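Local coordinates for protein L-threonine-O-3-phosphate decarboxylase (Porphyromonas gingivalis, PDB 3FKD) that probably binds pyridoxal 5'-phosphate and is thought to use it in decarboxylating L-threonine O-3-phosphate, at residues N19-V24 with N301-D306; F172-V177 with L248-W253. One frame throughout, in Å; residues are numbered along the deposited sequence.

Interaction 1 (N19-V24 with N301-D306); sequences NFSTTV and NMLIRD
A parallel beta bridge between N19 and L303 joins the short strand 18-19 to strand 302-306, adding an outer strand to the mixed sheet of the small domain in this fold-type I (aminotransferase class I and II) protein. Across the two segments F20 N donates to L303 O at 2.7 Å, a bent bond (N-H...O angle 145°), and V18 adds backbone bonds to N301 and L303. The same L303 O lies in the plane of the F20 ring, at its edge. Beyond the bridge the first chain leaves the sheet in an Asx turn, for which asparagine is well suited: its amide oxygen reaches forward to the backbone two residues on. N19 OD1 takes two bonds from one residue, S21 N at 2.9 Å and S21 OG at 2.8 Å. The hydroxyl approaches in the carbonyl plane, on a lone pair, whereas the backbone N is tilted well out of it, and together they restrict rotation of the amide. The hydroxyl gets there because chi1 of 84° sets OG between the backbone N and the carbonyl carbon, where L303 CD2 also packs against it at 3.5 Å. A small residue fits here, since S21 CB presses on the second backbone, 3.3 Å from I304 C. F20 and M302 (a selenomethionine) run side by side, pointing the same way, and both touch F331 of helix 325-339; M302 CG comes nearest, 3.6 Å from F20 CE2. The Met-aromatic contact is oblique, with M302 SE 5.0 Å from the centroid of the F20 ring. R305 turns its guanidinium away, to D306 O and N309, but its aliphatic root still serves the contact: R305 CB lies 3.8 Å from S21 CB.

Interaction 2 (F172-V177 with L248-W253); sequences FTTEEV and LPIRKW
T173 OG1 accepts the backbone N-H of E175 at 3.1 Å and 168°, closing an ST turn in a loop whose backbone at F172 and T173 lies against the I250 side chain at the start of helix 250-266. The loop follows strand 162-166 of the large sheet, and the helix leads on to strand 270-272 of the small one, so the contact probably lies where the large and small domains of this fold-type I protein meet. Threonine suits the turn because its hydroxyl can reach the backbone two residues ahead. I250, with CG1 anti to its own nitrogen (chi1 -169°), sends CD1 onto the loop backbone, 3.5 Å from F172 C. Further in, two apolar groups approach the F172 ring from the same side: W253 CZ3 over the face, offset toward the rim, and L248 CD1 obliquely, 3.8 Å from F172 CE2. The two aromatic planes are inclined at 58°, neither stacked nor edge-to-face, with the centroid of the F172 ring 5.1 Å from that of the W253 six-membered ring. The indole is fixed at its polar end by W253 NE1 bonding to T322 O. Nearer the surface, T174 OG1 is hydrogen-bonded to Q254 NE2, and it stands 3.9 Å above the guanidinium plane of R251, displaced toward its rim.

In the fold
Along the chain, interaction 2 is nested inside the loop closed by interaction 1, and their centres are about 20 Å apart. They nevertheless touch, for T23 O lies 3.4 Å from F172 CE1. Y169 reinforces this junction: its hydroxyl bonds to T23 OG1, and its ring meets that of F172 edge-to-face. A second tie runs through the neighbours T321 and T322, which bond to F20 and W253 respectively. At the end of 19-24, V24 packs on Y47 of the second subunit, which brings interaction 1 to the subunit interface, while no other chain touches interaction 2. In this family the pyridoxal phosphate site lies between the two domains near that interface.

Interaction 1 (N19-V24 with N301-D306)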
loop_
_atom_site.group_PDB
_atom_site.type_symbol
_atom_site.label_atom_id
_atom_site.label_comp_id
_atom_site.label_asym_id
_atom_site.label_seq_id
_atom_site.Cartn_x
_atom_site.Cartn_y
_atom_site.Cartn_z
ATOM N N ASN A 19 13.677 -4.530 -22.242
ATOM C CA ASN A 19 13.898 -4.868 -20.846
ATOM C C ASN A 19 14.024 -6.358 -20.579
ATOM O O ASN A 19 13.085 -7.105 -20.808
ATOM C CB ASN A 19 12.805 -4.283 -19.974
ATOM C CG ASN A 19 13.237 -4.151 -18.534
ATOM O OD1 ASN A 19 14.258 -4.691 -18.125
ATOM N ND2 ASN A 19 12.467 -3.426 -17.761
ATOM N N PHE A 20 15.203 -6.768 -20.096
ATOM C CA PHE A 20 15.540 -8.169 -19.823
ATOM C C PHE A 20 15.643 -8.349 -18.289
ATOM O O PHE A 20 15.863 -9.444 -17.786
ATOM C CB PHE A 20 16.879 -8.596 -20.522
ATOM C CG PHE A 20 16.822 -8.638 -22.039
ATOM C CD1 PHE A 20 16.552 -9.825 -22.710
ATOM C CD2 PHE A 20 17.046 -7.502 -22.785
ATOM C CE1 PHE A 20 16.461 -9.866 -24.102
ATOM C CE2 PHE A 20 16.970 -7.548 -24.162
ATOM C CZ PHE A 20 16.665 -8.726 -24.822
ATOM N N SER A 21 15.454 -7.269 -17.544
ATOM C CA SER A 21 15.711 -7.261 -16.099
ATOM C C SER A 21 14.507 -7.534 -15.163
ATOM O O SER A 21 14.684 -7.588 -13.953
ATOM C CB SER A 21 16.300 -5.921 -15.725
ATOM O OG SER A 21 15.261 -4.986 -15.538
ATOM N N THR A 22 13.298 -7.677 -15.707
ATOM C CA THR A 22 12.133 -7.893 -14.881
ATOM C C THR A 22 11.570 -9.307 -15.004
ATOM O O THR A 22 11.650 -9.919 -16.044
ATOM C CB THR A 22 11.008 -6.768 -15.071
ATOM O OG1 THR A 22 10.131 -7.082 -16.161
ATOM C CG2 THR A 22 11.628 -5.370 -15.277
ATOM N N THR A 23 11.031 -9.831 -13.915
ATOM C CA THR A 23 10.361 -11.103 -13.959
ATOM C C THR A 23 8.875 -10.874 -14.146
ATOM O O THR A 23 8.072 -11.683 -13.735
ATOM C CB THR A 23 10.604 -11.930 -12.688
ATOM O OG1 THR A 23 10.192 -11.187 -11.539
ATOM C CG2 THR A 23 12.102 -12.305 -12.559
ATOM N N VAL A 24 8.511 -9.760 -14.766
ATOM C CA VAL A 24 7.124 -9.501 -15.129
ATOM C C VAL A 24 6.791 -9.941 -16.573
ATOM O O VAL A 24 7.485 -9.590 -17.509
ATOM C CB VAL A 24 6.789 -7.997 -14.920
ATOM C CG1 VAL A 24 5.381 -7.667 -15.383
ATOM C CG2 VAL A 24 7.009 -7.604 -13.434
ATOM N N ASN A 301 21.244 -0.348 -25.554
ATOM C CA ASN A 301 19.870 0.004 -25.175
ATOM C C ASN A 301 19.061 -1.130 -24.576
ATOM O O ASN A 301 17.841 -1.168 -24.715
ATOM C CB ASN A 301 19.115 0.478 -26.399
ATOM C CG ASN A 301 19.711 1.731 -26.991
ATOM O OD1 ASN A 301 19.737 2.795 -26.326
ATOM N ND2 ASN A 301 20.203 1.629 -28.254
HETATM N N MSE A 302 19.749 -2.057 -23.923
HETATM C CA MSE A 302 19.113 -3.210 -23.325
HETATM C C MSE A 302 19.335 -3.229 -21.832
HETATM O O MSE A 302 20.471 -3.121 -21.364
HETATM C CB MSE A 302 19.671 -4.484 -23.932
HETATM C CG MSE A 302 19.073 -4.805 -25.271
HETATM SE SE MSE A 302 20.044 -6.208 -26.227
HETATM C CE MSE A 302 20.811 -5.137 -27.689
ATOM N N LEU A 303 18.259 -3.408 -21.082
ATOM C CA LEU A 303 18.402 -3.513 -19.644
ATOM C C LEU A 303 18.457 -4.953 -19.139
ATOM O O LEU A 303 17.691 -5.793 -19.556
ATOM C CB LEU A 303 17.341 -2.678 -18.882
ATOM C CG LEU A 303 17.657 -2.502 -17.383
ATOM C CD1 LEU A 303 18.904 -1.657 -17.185
ATOM C CD2 LEU A 303 16.510 -1.872 -16.601
ATOM N N ILE A 304 19.378 -5.213 -18.216
ATOM C CA ILE A 304 19.517 -6.523 -17.590
ATOM C C ILE A 304 19.518 -6.334 -16.079
ATOM O O ILE A 304 19.814 -5.248 -15.610
ATOM C CB ILE A 304 20.829 -7.228 -18.025
ATOM C CG1 ILE A 304 22.043 -6.550 -17.402
ATOM C CG2 ILE A 304 20.973 -7.147 -19.488
ATOM C CD1 ILE A 304 23.297 -7.232 -17.680
ATOM N N ARG A 305 19.194 -7.386 -15.329
ATOM C CA ARG A 305 19.312 -7.383 -13.876
ATOM C C ARG A 305 20.680 -7.871 -13.335
ATOM O O ARG A 305 20.984 -9.059 -13.328
ATOM C CB ARG A 305 18.165 -8.204 -13.272
ATOM C CG ARG A 305 18.225 -8.425 -11.776
ATOM C CD ARG A 305 17.887 -7.183 -10.957
ATOM N NE ARG A 305 17.135 -7.520 -9.729
ATOM C CZ ARG A 305 17.715 -7.719 -8.549
ATOM N NH1 ARG A 305 19.034 -7.600 -8.427
ATOM N NH2 ARG A 305 16.989 -8.035 -7.493
ATOM N N ASP A 306 21.489 -6.936 -12.860
ATOM C CA ASP A 306 22.618 -7.306 -12.015
ATOM C C ASP A 306 22.112 -8.119 -10.812
ATOM O O ASP A 306 21.406 -7.599 -9.922
ATOM C CB ASP A 306 23.357 -6.056 -11.543
ATOM C CG ASP A 306 24.627 -6.370 -10.757
ATOM O OD1 ASP A 306 24.713 -7.426 -10.076
ATOM O OD2 ASP A 306 25.556 -5.537 -10.832
#

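Interaction 2 (F172-V177 with L248-W253)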
loop_
_atom_site.group_PDB
_atom_site.type_symbol
_atom_site.label_atom_id
_atom_site.label_comp_id
_atom_site.label_asym_id
_atom_site.label_seq_id
_atom_site.Cartn_x
_atom_site.Cartn_y
_atom_site.Cartn_z
ATOM N N PHE A 172 3.985 -19.185 -14.703
ATOM C CA PHE A 172 5.183 -19.183 -15.554
ATOM C C PHE A 172 5.719 -20.614 -15.744
ATOM O O PHE A 172 6.875 -20.804 -15.997
ATOM C CB PHE A 172 6.314 -18.336 -14.924
ATOM C CG PHE A 172 6.054 -16.847 -14.904
ATOM C CD1 PHE A 172 7.105 -15.959 -15.031
ATOM C CD2 PHE A 172 4.766 -16.339 -14.743
ATOM C CE1 PHE A 172 6.894 -14.598 -15.002
ATOM C CE2 PHE A 172 4.533 -14.976 -14.716
ATOM C CZ PHE A 172 5.588 -14.099 -14.847
ATOM N N THR A 173 4.852 -21.601 -15.570
ATOM C CA THR A 173 5.195 -22.999 -15.725
ATOM C C THR A 173 3.994 -23.819 -16.221
ATOM O O THR A 173 2.822 -23.534 -15.886
ATOM C CB THR A 173 5.688 -23.651 -14.427
ATOM O OG1 THR A 173 6.080 -24.996 -14.710
ATOM C CG2 THR A 173 4.562 -23.710 -13.385
ATOM N N THR A 174 4.343 -24.845 -17.002
ATOM C CA THR A 174 3.470 -25.840 -17.624
ATOM C C THR A 174 3.125 -26.966 -16.660
ATOM O O THR A 174 2.154 -27.684 -16.847
ATOM C CB THR A 174 4.266 -26.504 -18.774
ATOM O OG1 THR A 174 4.347 -25.610 -19.891
ATOM C CG2 THR A 174 3.657 -27.841 -19.202
ATOM N N GLU A 175 3.965 -27.135 -15.643
ATOM C CA GLU A 175 3.886 -28.286 -14.753
ATOM C C GLU A 175 2.770 -28.148 -13.724
ATOM O O GLU A 175 2.058 -27.133 -13.688
ATOM C CB GLU A 175 5.222 -28.487 -14.044
ATOM C CG GLU A 175 6.444 -28.456 -14.997
ATOM C CD GLU A 175 7.017 -29.833 -15.298
ATOM O OE1 GLU A 175 6.299 -30.671 -15.896
ATOM O OE2 GLU A 175 8.199 -30.069 -14.952
ATOM N N GLU A 176 2.598 -29.176 -12.905
ATOM C CA GLU A 176 1.484 -29.197 -11.968
ATOM C C GLU A 176 1.813 -28.421 -10.728
ATOM O O GLU A 176 2.792 -28.706 -10.052
ATOM C CB GLU A 176 1.145 -30.616 -11.553
ATOM C CG GLU A 176 0.218 -31.319 -12.482
ATOM C CD GLU A 176 -0.567 -32.359 -11.753
ATOM O OE1 GLU A 176 -0.165 -33.547 -11.867
ATOM O OE2 GLU A 176 -1.557 -31.972 -11.056
ATOM N N VAL A 177 0.984 -27.450 -10.407
ATOM C CA VAL A 177 1.287 -26.638 -9.250
ATOM C C VAL A 177 0.368 -26.916 -8.080
ATOM O O VAL A 177 -0.751 -27.433 -8.246
ATOM C CB VAL A 177 1.226 -25.147 -9.573
ATOM C CG1 VAL A 177 2.319 -24.780 -10.577
ATOM C CG2 VAL A 177 -0.185 -24.772 -10.067
ATOM N N LEU A 248 -1.750 -16.684 -20.016
ATOM C CA LEU A 248 -0.403 -16.344 -20.455
ATOM C C LEU A 248 0.108 -17.394 -21.439
ATOM O O LEU A 248 -0.076 -18.585 -21.200
ATOM C CB LEU A 248 0.495 -16.290 -19.209
ATOM C CG LEU A 248 1.894 -15.703 -19.178
ATOM C CD1 LEU A 248 2.332 -15.853 -17.740
ATOM C CD2 LEU A 248 2.860 -16.439 -20.135
ATOM N N PRO A 249 0.755 -16.975 -22.538
ATOM C CA PRO A 249 1.208 -17.988 -23.505
ATOM C C PRO A 249 2.485 -18.647 -23.027
ATOM O O PRO A 249 3.568 -18.302 -23.512
ATOM C CB PRO A 249 1.491 -17.174 -24.779
ATOM C CG PRO A 249 1.517 -15.731 -24.365
ATOM C CD PRO A 249 1.283 -15.647 -22.867
ATOM N N ILE A 250 2.364 -19.575 -22.085
ATOM C CA ILE A 250 3.523 -20.122 -21.415
ATOM C C ILE A 250 4.342 -21.121 -22.256
ATOM O O ILE A 250 5.554 -21.176 -22.090
ATOM C CB ILE A 250 3.192 -20.719 -20.033
ATOM C CG1 ILE A 250 4.495 -21.029 -19.278
ATOM C CG2 ILE A 250 2.329 -21.959 -20.168
ATOM C CD1 ILE A 250 5.441 -19.877 -19.201
ATOM N N ARG A 251 3.711 -21.888 -23.149
ATOM C CA ARG A 251 4.486 -22.822 -23.973
ATOM C C ARG A 251 5.372 -22.052 -24.921
ATOM O O ARG A 251 6.574 -22.289 -25.012
ATOM C CB ARG A 251 3.611 -23.789 -24.760
ATOM C CG ARG A 251 2.921 -24.775 -23.881
ATOM C CD ARG A 251 2.780 -26.136 -24.530
ATOM N NE ARG A 251 2.778 -27.177 -23.503
ATOM C CZ ARG A 251 1.830 -27.317 -22.569
ATOM N NH1 ARG A 251 0.779 -26.485 -22.536
ATOM N NH2 ARG A 251 1.940 -28.292 -21.666
ATOM N N LYS A 252 4.779 -21.090 -25.593
ATOM C CA LYS A 252 5.541 -20.298 -26.523
ATOM C C LYS A 252 6.690 -19.489 -25.832
ATOM O O LYS A 252 7.798 -19.367 -26.355
ATOM C CB LYS A 252 4.551 -19.464 -27.342
ATOM C CG LYS A 252 5.089 -18.215 -27.955
ATOM C CD LYS A 252 4.845 -17.008 -27.035
ATOM C CE LYS A 252 4.906 -15.752 -27.870
ATOM N NZ LYS A 252 4.358 -16.044 -29.273
ATOM N N TRP A 253 6.441 -18.961 -24.643
ATOM C CA TRP A 253 7.491 -18.278 -23.897
ATOM C C TRP A 253 8.634 -19.226 -23.453
ATOM O O TRP A 253 9.807 -18.894 -23.537
ATOM C CB TRP A 253 6.876 -17.631 -22.667
ATOM C CG TRP A 253 7.669 -16.484 -22.098
ATOM C CD1 TRP A 253 8.712 -15.813 -22.686
ATOM C CD2 TRP A 253 7.426 -15.837 -20.842
ATOM N NE1 TRP A 253 9.154 -14.813 -21.853
ATOM C CE2 TRP A 253 8.366 -14.788 -20.727
ATOM C CE3 TRP A 253 6.493 -16.029 -19.808
ATOM C CZ2 TRP A 253 8.401 -13.939 -19.611
ATOM C CZ3 TRP A 253 6.540 -15.201 -18.706
ATOM C CH2 TRP A 253 7.492 -14.166 -18.611
#